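Local coordinates for protein beta-catenin homolog sys-1 (Caenorhabditis elegans, PDB 3C2G) that acts as a beta-catenin in Wnt signalling, binding the TCF factor POP-1 directly through its armadillo domain and activating or repressing target genes, at residues F115-C120 with L164-L169; N121-N126 with V170-E175; Q100-F105 with T158-H163. All blocks are in the same frame, centred on the assembly; numbering follows the deposited sequence.

Three contacts join neighbouring helices in the armadillo superhelix of SYS-1. Interactions 1 and 2 share their elements, helices 115-122 and 167-174, and their centres lie about 9 Å apart; interaction 3 pairs the preceding helices 98-103 and 154-164, its centre about 11 Å from that of interaction 1 and about 19 Å from that of interaction 2. Interaction 3 is the buried one and is mainly aromatic and aliphatic. Interactions 1 and 2 are partly buried, and the first is the more polar: it has a guanidinium stack and a salt bridge, the second sparse contacts of methyl groups, one of them against a glutamate chain. Arg116 links interactions 1 and 3 through the carbonyl oxygen of His163.

Interaction 1 (F115-C120 with L164-L169); sequences FRELIC and LKFEKL
Arg116 lies flat on one face of the Phe166 ring, the guanidinium tilted 9° from the ring plane and its CZ 4.0 Å from the ring centroid, a cation-pi stack. The methylene before it joins in: Arg116 CD sits 3.5 Å from Phe166 CE2, a CH-pi contact over the same face. An arginine suits this place because one long chain offers apolar methylenes for the ring and a charged, flat end to stack on it. Extended from CG to NE (chi2 180°), the chain sets CB and CG by the ring's CZ, NE over its centre and NH2 near Phe166 CB. On the ring's opposite face rests CB of Leu169. Beside this stack, Cys120 points toward helix 167-174, its SG 3.8 Å from Leu169 CA and its CB 4.2 Å from Phe166 CZ. At the more open margin, Glu117 OE2 and Lys168 NZ form a weak salt bridge of 3.4 Å, the chains crossing near a right angle.

Further out, Arg116 NH1 donates to the carbonyl oxygen of His163, which helps fix the guanidinium over the ring. Phe166 occupies the N-cap position of helix 167-174. Such side-by-side packing of neighbouring helices is characteristic of the armadillo superhelix.

Interaction 2 (N121-N126 with V170-E175); sequences NLISLN and VGTLSE
Ile123 meets helix 167-174 with one branch of its side chain. From CB the chain turns to CG1, which stands between the backbone N and the carbonyl carbon (chi1 55°). This torsion carries CG1 toward the methyl of Thr172, with Ile123 CG1 and Thr172 CG2 4.1 Å apart. The next bond runs on in an extended line, and the tip, Ile123 CD1, comes to 4.2 Å from Leu173 CD2. A branched aliphatic suits this site: the CG1-CD1 arm reaches across to helix 167-174, and the side chain as a whole also touches Val140, Phe141 and Phe144 of helix 134-150. Leu173 is backed by Ile193 and Phe194 of helix 189-198.

Thr172 uses its two branches differently. CG2, anti to the backbone N, faces across the contact and lies 3.8 Å from Ile123 O and 4.0 Å from Ser124 CA. OG1 turns back to its own helix and hydrogen-bonds the carbonyl oxygen of Lys168, so threonine can present a methyl to its neighbour with its hydroxyl already paired. The oxygen of Ile123 in turn accepts a hydrogen bond from Tyr176 OH.

In the armadillo fold, neighbouring helices lie side by side, and here one of the pair gives way: helix 115-122 ends, and the chain passes through Ser124 into a short 3-10 turn at Leu125 and Asn126. No hydrogen bond crosses between the two segments.

Leu125 directs its side chain toward Glu175, which it crosses at about a right angle. Its CD2 touches the chain at Glu175 CG, 3.9 Å away, and the carboxylate at Glu175 OE2, 3.8 Å away. The pairing suits a partly exposed place, where a leucine methyl can pack on the glutamate's methylene. Tyr176 and Val181 also border Leu125.

Interaction 3 (Q100-F105 with T158-H163); sequences QVVQMF and TEFAQH
This is a buried, largely apolar helix-to-helix contact in the armadillo superhelix, where helix 98-103 and the residues just after it pack against helix 154-164. Its centre is a T-shaped pair: the edge of Phe160 points into the face of Phe105, the planes at 76° and the centroids 4.9 Å apart. Phe160 CE1 does the touching, over the centre of the Phe105 ring and 3.5 Å from Phe105 CD2. A chi1 of -172° swings the Phe160 ring across to that face, although its CB does not aim at the partner. Phenylalanines suit both places, for Phe160 also packs on Phe144 and Ile147 of helix 134-150, and Phe105 makes a second edge-to-face pair with Phe115. Replacing Phe105 by an alanine is likely to open a gap where Phe160 CE1 now rests and leave Phe115 without its edge-to-face partner.

Val102 packs alongside, its CG1 3.8 Å from Phe160 CB; its short side chain is consistent with the close approach of the backbones, the CA atoms of Val102 and Phe160 being 5.9 Å apart. His163 lies at the less enclosed end against Cys106 and Pro107. One face of its imidazole looks onto the carbonyl carbon of Phe105, and His163 ND1 is 3.9 Å from Phe105 CB and 3.5 Å from Val102 O.

Interaction 1 (F115-C120 with L164-L169)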
loop_
_atom_site.group_PDB
_atom_site.type_symbol
_atom_site.label_atom_id
_atom_site.label_comp_id
_atom_site.label_asym_id
_atom_site.label_seq_id
_atom_site.Cartn_x
_atom_site.Cartn_y
_atom_site.Cartn_z
ATOM N N PHE A 115 -24.269 11.848 -26.892
ATOM C CA PHE A 115 -23.736 12.897 -26.034
ATOM C C PHE A 115 -22.318 12.585 -25.529
ATOM O O PHE A 115 -21.436 13.434 -25.591
ATOM C CB PHE A 115 -24.689 13.136 -24.859
ATOM C CG PHE A 115 -24.265 14.249 -23.935
ATOM C CD1 PHE A 115 -24.514 15.582 -24.267
ATOM C CD2 PHE A 115 -23.623 13.961 -22.730
ATOM C CE1 PHE A 115 -24.131 16.612 -23.413
ATOM C CE2 PHE A 115 -23.235 14.968 -21.870
ATOM C CZ PHE A 115 -23.489 16.308 -22.207
ATOM N N ARG A 116 -22.107 11.364 -25.044
ATOM C CA ARG A 116 -20.813 10.978 -24.488
ATOM C C ARG A 116 -19.679 11.064 -25.518
ATOM O O ARG A 116 -18.568 11.439 -25.178
ATOM C CB ARG A 116 -20.877 9.594 -23.835
ATOM C CG ARG A 116 -21.103 8.418 -24.785
ATOM C CD ARG A 116 -21.135 7.127 -23.993
ATOM N NE ARG A 116 -21.114 5.937 -24.841
ATOM C CZ ARG A 116 -21.167 4.682 -24.389
ATOM N NH1 ARG A 116 -21.245 4.428 -23.087
ATOM N NH2 ARG A 116 -21.139 3.679 -25.245
ATOM N N GLU A 117 -19.983 10.753 -26.775
ATOM C CA GLU A 117 -18.974 10.772 -27.841
ATOM C C GLU A 117 -18.672 12.196 -28.283
ATOM O O GLU A 117 -17.522 12.543 -28.529
ATOM C CB GLU A 117 -19.376 9.875 -29.026
ATOM C CG GLU A 117 -19.629 8.411 -28.612
ATOM C CD GLU A 117 -19.338 7.383 -29.707
ATOM O OE1 GLU A 117 -19.775 6.216 -29.552
ATOM O OE2 GLU A 117 -18.677 7.723 -30.718
ATOM N N LEU A 118 -19.698 13.030 -28.363
ATOM C CA LEU A 118 -19.468 14.443 -28.623
ATOM C C LEU A 118 -18.580 15.051 -27.529
ATOM O O LEU A 118 -17.626 15.768 -27.836
ATOM C CB LEU A 118 -20.792 15.217 -28.723
ATOM C CG LEU A 118 -21.749 14.925 -29.882
ATOM C CD1 LEU A 118 -23.029 15.723 -29.691
ATOM C CD2 LEU A 118 -21.138 15.227 -31.250
ATOM N N ILE A 119 -18.906 14.759 -26.269
ATOM C CA ILE A 119 -18.174 15.283 -25.116
ATOM C C ILE A 119 -16.732 14.790 -25.148
ATOM O O ILE A 119 -15.794 15.582 -25.190
ATOM C CB ILE A 119 -18.853 14.888 -23.772
ATOM C CG1 ILE A 119 -20.079 15.767 -23.506
ATOM C CG2 ILE A 119 -17.866 14.949 -22.601
ATOM C CD1 ILE A 119 -19.775 17.169 -23.050
ATOM N N CYS A 120 -16.574 13.476 -25.158
ATOM C CA CYS A 120 -15.270 12.871 -25.178
ATOM C C CYS A 120 -14.432 13.367 -26.367
ATOM O O CYS A 120 -13.206 13.460 -26.276
ATOM C CB CYS A 120 -15.409 11.351 -25.147
ATOM S SG CYS A 120 -14.305 10.488 -26.248
ATOM N N LEU A 164 -19.117 5.768 -18.958
ATOM C CA LEU A 164 -17.785 6.183 -19.386
ATOM C C LEU A 164 -16.937 5.081 -20.012
ATOM O O LEU A 164 -15.955 5.370 -20.698
ATOM C CB LEU A 164 -17.028 6.796 -18.211
ATOM C CG LEU A 164 -17.628 8.080 -17.650
ATOM C CD1 LEU A 164 -16.785 8.597 -16.522
ATOM C CD2 LEU A 164 -17.784 9.135 -18.748
ATOM N N LYS A 165 -17.303 3.824 -19.782
ATOM C CA LYS A 165 -16.492 2.713 -20.261
ATOM C C LYS A 165 -16.817 2.334 -21.692
ATOM O O LYS A 165 -17.589 1.414 -21.943
ATOM C CB LYS A 165 -16.602 1.514 -19.319
ATOM C CG LYS A 165 -15.837 1.731 -18.023
ATOM C CD LYS A 165 -16.367 0.872 -16.910
ATOM C CE LYS A 165 -16.110 1.553 -15.581
ATOM N NZ LYS A 165 -16.503 0.681 -14.462
ATOM N N PHE A 166 -16.230 3.078 -22.627
ATOM C CA PHE A 166 -16.316 2.766 -24.050
ATOM C C PHE A 166 -14.985 3.070 -24.725
ATOM O O PHE A 166 -14.288 4.002 -24.332
ATOM C CB PHE A 166 -17.499 3.485 -24.735
ATOM C CG PHE A 166 -17.489 4.993 -24.592
ATOM C CD1 PHE A 166 -17.252 5.801 -25.692
ATOM C CD2 PHE A 166 -17.756 5.603 -23.363
ATOM C CE1 PHE A 166 -17.258 7.195 -25.569
ATOM C CE2 PHE A 166 -17.755 7.004 -23.233
ATOM C CZ PHE A 166 -17.507 7.794 -24.336
ATOM N N GLU A 167 -14.635 2.273 -25.732
ATOM C CA GLU A 167 -13.308 2.333 -26.349
ATOM C C GLU A 167 -12.832 3.756 -26.689
ATOM O O GLU A 167 -11.703 4.124 -26.356
ATOM C CB GLU A 167 -13.242 1.425 -27.585
ATOM N N LYS A 168 -13.696 4.548 -27.328
ATOM C CA LYS A 168 -13.338 5.903 -27.793
ATOM C C LYS A 168 -12.795 6.778 -26.670
ATOM O O LYS A 168 -11.807 7.487 -26.857
ATOM C CB LYS A 168 -14.528 6.590 -28.463
ATOM C CG LYS A 168 -14.203 7.900 -29.177
ATOM C CD LYS A 168 -15.469 8.504 -29.818
ATOM C CE LYS A 168 -15.141 9.597 -30.849
ATOM N NZ LYS A 168 -16.180 9.654 -31.951
ATOM N N LEU A 169 -13.431 6.714 -25.504
ATOM C CA LEU A 169 -12.981 7.487 -24.364
ATOM C C LEU A 169 -11.639 7.008 -23.766
ATOM O O LEU A 169 -10.790 7.834 -23.416
ATOM C CB LEU A 169 -14.077 7.577 -23.300
ATOM C CG LEU A 169 -13.754 8.294 -21.984
ATOM C CD1 LEU A 169 -13.170 9.688 -22.187
ATOM C CD2 LEU A 169 -14.997 8.380 -21.137
#

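Interaction 2 (N121-N126 with V170-E175)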
loop_
_atom_site.group_PDB
_atom_site.type_symbol
_atom_site.label_atom_id
_atom_site.label_comp_id
_atom_site.label_asym_id
_atom_site.label_seq_id
_atom_site.Cartn_x
_atom_site.Cartn_y
_atom_site.Cartn_z
ATOM N N ASN A 121 -15.092 13.719 -27.463
ATOM C CA ASN A 121 -14.387 14.307 -28.593
ATOM C C ASN A 121 -13.771 15.674 -28.313
ATOM O O ASN A 121 -12.745 16.019 -28.880
ATOM C CB ASN A 121 -15.274 14.397 -29.820
ATOM C CG ASN A 121 -14.478 14.299 -31.095
ATOM O OD1 ASN A 121 -14.019 15.310 -31.648
ATOM N ND2 ASN A 121 -14.254 13.065 -31.547
ATOM N N LEU A 122 -14.395 16.444 -27.431
ATOM C CA LEU A 122 -13.895 17.764 -27.075
ATOM C C LEU A 122 -12.605 17.750 -26.223
ATOM O O LEU A 122 -11.935 18.778 -26.115
ATOM C CB LEU A 122 -14.986 18.563 -26.370
ATOM C CG LEU A 122 -16.209 18.929 -27.217
ATOM C CD1 LEU A 122 -17.482 18.925 -26.382
ATOM C CD2 LEU A 122 -16.026 20.256 -27.875
ATOM N N ILE A 123 -12.265 16.610 -25.615
ATOM C CA ILE A 123 -10.991 16.496 -24.886
ATOM C C ILE A 123 -9.926 15.728 -25.662
ATOM O O ILE A 123 -8.907 15.333 -25.105
ATOM C CB ILE A 123 -11.145 15.890 -23.476
ATOM C CG1 ILE A 123 -11.847 14.528 -23.539
ATOM C CG2 ILE A 123 -11.830 16.887 -22.545
ATOM C CD1 ILE A 123 -11.841 13.790 -22.229
ATOM N N SER A 124 -10.166 15.518 -26.949
ATOM C CA SER A 124 -9.136 15.002 -27.826
ATOM C C SER A 124 -7.881 15.870 -27.734
ATOM O O SER A 124 -7.959 17.100 -27.737
ATOM C CB SER A 124 -9.632 14.953 -29.264
ATOM O OG SER A 124 -8.662 14.355 -30.095
ATOM N N LEU A 125 -6.734 15.202 -27.642
ATOM C CA LEU A 125 -5.438 15.844 -27.437
ATOM C C LEU A 125 -5.126 16.887 -28.503
ATOM O O LEU A 125 -4.671 17.981 -28.182
ATOM C CB LEU A 125 -4.324 14.789 -27.374
ATOM C CG LEU A 125 -2.877 15.259 -27.534
ATOM C CD1 LEU A 125 -2.341 15.874 -26.245
ATOM C CD2 LEU A 125 -2.003 14.115 -27.994
ATOM N N ASN A 126 -5.380 16.541 -29.765
ATOM C CA ASN A 126 -5.135 17.448 -30.889
ATOM C C ASN A 126 -5.939 18.760 -30.843
ATOM O O ASN A 126 -5.584 19.730 -31.506
ATOM C CB ASN A 126 -5.328 16.721 -32.227
ATOM C CG ASN A 126 -6.784 16.439 -32.539
ATOM O OD1 ASN A 126 -7.640 17.329 -32.452
ATOM N ND2 ASN A 126 -7.076 15.198 -32.935
ATOM N N VAL A 170 -11.442 5.698 -23.650
ATOM C CA VAL A 170 -10.208 5.202 -23.039
ATOM C C VAL A 170 -9.030 5.411 -23.991
ATOM O O VAL A 170 -7.929 5.788 -23.564
ATOM C CB VAL A 170 -10.318 3.747 -22.495
ATOM C CG1 VAL A 170 -11.247 3.703 -21.298
ATOM C CG2 VAL A 170 -10.790 2.766 -23.561
ATOM N N GLY A 171 -9.293 5.215 -25.284
ATOM C CA GLY A 171 -8.373 5.620 -26.348
ATOM C C GLY A 171 -7.986 7.085 -26.225
ATOM O O GLY A 171 -6.801 7.420 -26.161
ATOM N N THR A 172 -8.985 7.959 -26.153
ATOM C CA THR A 172 -8.728 9.387 -26.113
ATOM C C THR A 172 -7.855 9.763 -24.913
ATOM O O THR A 172 -6.886 10.501 -25.074
ATOM C CB THR A 172 -10.046 10.215 -26.177
ATOM O OG1 THR A 172 -10.553 10.185 -27.519
ATOM C CG2 THR A 172 -9.818 11.681 -25.775
ATOM N N LEU A 173 -8.186 9.240 -23.734
ATOM C CA LEU A 173 -7.434 9.548 -22.517
ATOM C C LEU A 173 -5.997 9.028 -22.611
ATOM O O LEU A 173 -5.062 9.704 -22.164
ATOM C CB LEU A 173 -8.107 8.965 -21.269
ATOM C CG LEU A 173 -9.483 9.455 -20.790
ATOM C CD1 LEU A 173 -9.986 8.536 -19.697
ATOM C CD2 LEU A 173 -9.493 10.916 -20.303
ATOM N N SER A 174 -5.833 7.840 -23.204
ATOM C CA SER A 174 -4.532 7.190 -23.302
ATOM C C SER A 174 -3.585 7.935 -24.207
ATOM O O SER A 174 -2.372 7.842 -24.034
ATOM C CB SER A 174 -4.669 5.759 -23.814
ATOM O OG SER A 174 -5.280 4.949 -22.835
ATOM N N GLU A 175 -4.127 8.652 -25.186
ATOM C CA GLU A 175 -3.284 9.368 -26.135
ATOM C C GLU A 175 -2.445 10.424 -25.401
ATOM O O GLU A 175 -1.370 10.792 -25.856
ATOM C CB GLU A 175 -4.113 9.968 -27.281
ATOM C CG GLU A 175 -3.271 10.411 -28.495
ATOM C CD GLU A 175 -4.094 10.940 -29.684
ATOM O OE1 GLU A 175 -5.282 10.541 -29.837
ATOM O OE2 GLU A 175 -3.541 11.748 -30.479
#

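Interaction 3 (Q100-F105 with T158-H163)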
loop_
_atom_site.group_PDB
_atom_site.type_symbol
_atom_site.label_atom_id
_atom_site.label_comp_id
_atom_site.label_asym_id
_atom_site.label_seq_id
_atom_site.Cartn_x
_atom_site.Cartn_y
_atom_site.Cartn_z
ATOM N N GLN A 100 -30.119 13.870 -13.840
ATOM C CA GLN A 100 -30.474 14.218 -15.220
ATOM C C GLN A 100 -29.228 14.517 -16.034
ATOM O O GLN A 100 -29.143 14.121 -17.206
ATOM C CB GLN A 100 -31.454 15.395 -15.280
ATOM C CG GLN A 100 -32.855 15.079 -14.752
ATOM C CD GLN A 100 -33.799 16.262 -14.821
ATOM O OE1 GLN A 100 -34.413 16.637 -13.825
ATOM N NE2 GLN A 100 -33.921 16.859 -16.001
ATOM N N VAL A 101 -28.267 15.206 -15.411
ATOM C CA VAL A 101 -26.941 15.406 -16.009
ATOM C C VAL A 101 -26.284 14.060 -16.340
ATOM O O VAL A 101 -25.861 13.833 -17.473
ATOM C CB VAL A 101 -26.013 16.262 -15.109
ATOM C CG1 VAL A 101 -24.622 16.400 -15.723
ATOM C CG2 VAL A 101 -26.615 17.643 -14.888
ATOM N N VAL A 102 -26.238 13.163 -15.361
ATOM C CA VAL A 102 -25.654 11.834 -15.546
ATOM C C VAL A 102 -26.366 11.049 -16.651
ATOM O O VAL A 102 -25.710 10.372 -17.452
ATOM C CB VAL A 102 -25.662 11.021 -14.223
ATOM C CG1 VAL A 102 -25.123 9.594 -14.433
ATOM C CG2 VAL A 102 -24.866 11.747 -13.138
ATOM N N GLN A 103 -27.701 11.151 -16.700
ATOM C CA GLN A 103 -28.495 10.405 -17.685
ATOM C C GLN A 103 -28.199 10.813 -19.121
ATOM O O GLN A 103 -28.403 10.017 -20.034
ATOM C CB GLN A 103 -29.997 10.523 -17.408
ATOM C CG GLN A 103 -30.499 9.672 -16.233
ATOM C CD GLN A 103 -31.910 10.057 -15.766
ATOM O OE1 GLN A 103 -32.502 11.027 -16.255
ATOM N NE2 GLN A 103 -32.446 9.299 -14.808
HETATM N N MSE A 104 -27.719 12.046 -19.312
HETATM C CA MSE A 104 -27.320 12.535 -20.637
HETATM C C MSE A 104 -26.177 11.726 -21.220
HETATM O O MSE A 104 -26.022 11.645 -22.433
HETATM C CB MSE A 104 -26.912 14.009 -20.589
HETATM C CG MSE A 104 -28.059 14.976 -20.281
HETATM SE SE MSE A 104 -29.586 14.828 -21.527
HETATM C CE MSE A 104 -28.694 15.396 -23.168
ATOM N N PHE A 105 -25.370 11.135 -20.346
ATOM C CA PHE A 105 -24.211 10.378 -20.777
ATOM C C PHE A 105 -24.557 8.978 -21.252
ATOM O O PHE A 105 -23.756 8.334 -21.938
ATOM C CB PHE A 105 -23.184 10.315 -19.661
ATOM C CG PHE A 105 -22.361 11.553 -19.540
ATOM C CD1 PHE A 105 -21.173 11.681 -20.259
ATOM C CD2 PHE A 105 -22.769 12.597 -18.709
ATOM C CE1 PHE A 105 -20.404 12.830 -20.139
ATOM C CE2 PHE A 105 -22.006 13.743 -18.591
ATOM C CZ PHE A 105 -20.824 13.862 -19.305
ATOM N N THR A 158 -21.966 4.757 -9.753
ATOM C CA THR A 158 -21.917 3.509 -10.525
ATOM C C THR A 158 -22.468 3.645 -11.951
ATOM O O THR A 158 -21.859 3.144 -12.900
ATOM C CB THR A 158 -22.661 2.374 -9.770
ATOM O OG1 THR A 158 -21.947 2.055 -8.566
ATOM C CG2 THR A 158 -22.789 1.113 -10.625
ATOM N N GLU A 159 -23.616 4.309 -12.095
ATOM C CA GLU A 159 -24.216 4.554 -13.414
ATOM C C GLU A 159 -23.274 5.357 -14.310
ATOM O O GLU A 159 -23.017 4.979 -15.459
ATOM C CB GLU A 159 -25.532 5.322 -13.287
ATOM C CG GLU A 159 -26.720 4.494 -12.855
ATOM C CD GLU A 159 -28.050 5.240 -13.007
ATOM O OE1 GLU A 159 -29.044 4.800 -12.382
ATOM O OE2 GLU A 159 -28.106 6.258 -13.753
ATOM N N PHE A 160 -22.765 6.464 -13.769
ATOM C CA PHE A 160 -21.896 7.357 -14.519
ATOM C C PHE A 160 -20.637 6.621 -14.954
ATOM O O PHE A 160 -20.235 6.712 -16.116
ATOM C CB PHE A 160 -21.560 8.614 -13.707
ATOM C CG PHE A 160 -20.827 9.662 -14.491
ATOM C CD1 PHE A 160 -21.293 10.068 -15.739
ATOM C CD2 PHE A 160 -19.674 10.245 -13.983
ATOM C CE1 PHE A 160 -20.615 11.032 -16.476
ATOM C CE2 PHE A 160 -18.984 11.207 -14.714
ATOM C CZ PHE A 160 -19.456 11.604 -15.966
ATOM N N ALA A 161 -20.044 5.872 -14.023
ATOM C CA ALA A 161 -18.894 5.019 -14.324
ATOM C C ALA A 161 -19.152 4.097 -15.507
ATOM O O ALA A 161 -18.333 4.023 -16.417
ATOM C CB ALA A 161 -18.477 4.223 -13.096
ATOM N N GLN A 162 -20.297 3.417 -15.515
ATOM C CA GLN A 162 -20.642 2.532 -16.625
ATOM C C GLN A 162 -20.724 3.266 -17.969
ATOM O O GLN A 162 -20.188 2.783 -18.969
ATOM C CB GLN A 162 -21.936 1.765 -16.343
ATOM C CG GLN A 162 -22.222 0.649 -17.353
ATOM C CD GLN A 162 -23.453 -0.188 -16.994
ATOM O OE1 GLN A 162 -23.731 -0.441 -15.813
ATOM N NE2 GLN A 162 -24.188 -0.635 -18.020
ATOM N N HIS A 163 -21.377 4.431 -17.984
ATOM C CA HIS A 163 -21.485 5.261 -19.194
ATOM C C HIS A 163 -20.133 5.642 -19.805
ATOM O O HIS A 163 -20.019 5.821 -21.017
ATOM C CB HIS A 163 -22.284 6.540 -18.916
ATOM C CG HIS A 163 -23.688 6.300 -18.445
ATOM N ND1 HIS A 163 -24.351 7.177 -17.613
ATOM C CD2 HIS A 163 -24.549 5.280 -18.682
ATOM C CE1 HIS A 163 -25.562 6.714 -17.365
ATOM N NE2 HIS A 163 -25.707 5.564 -17.999
#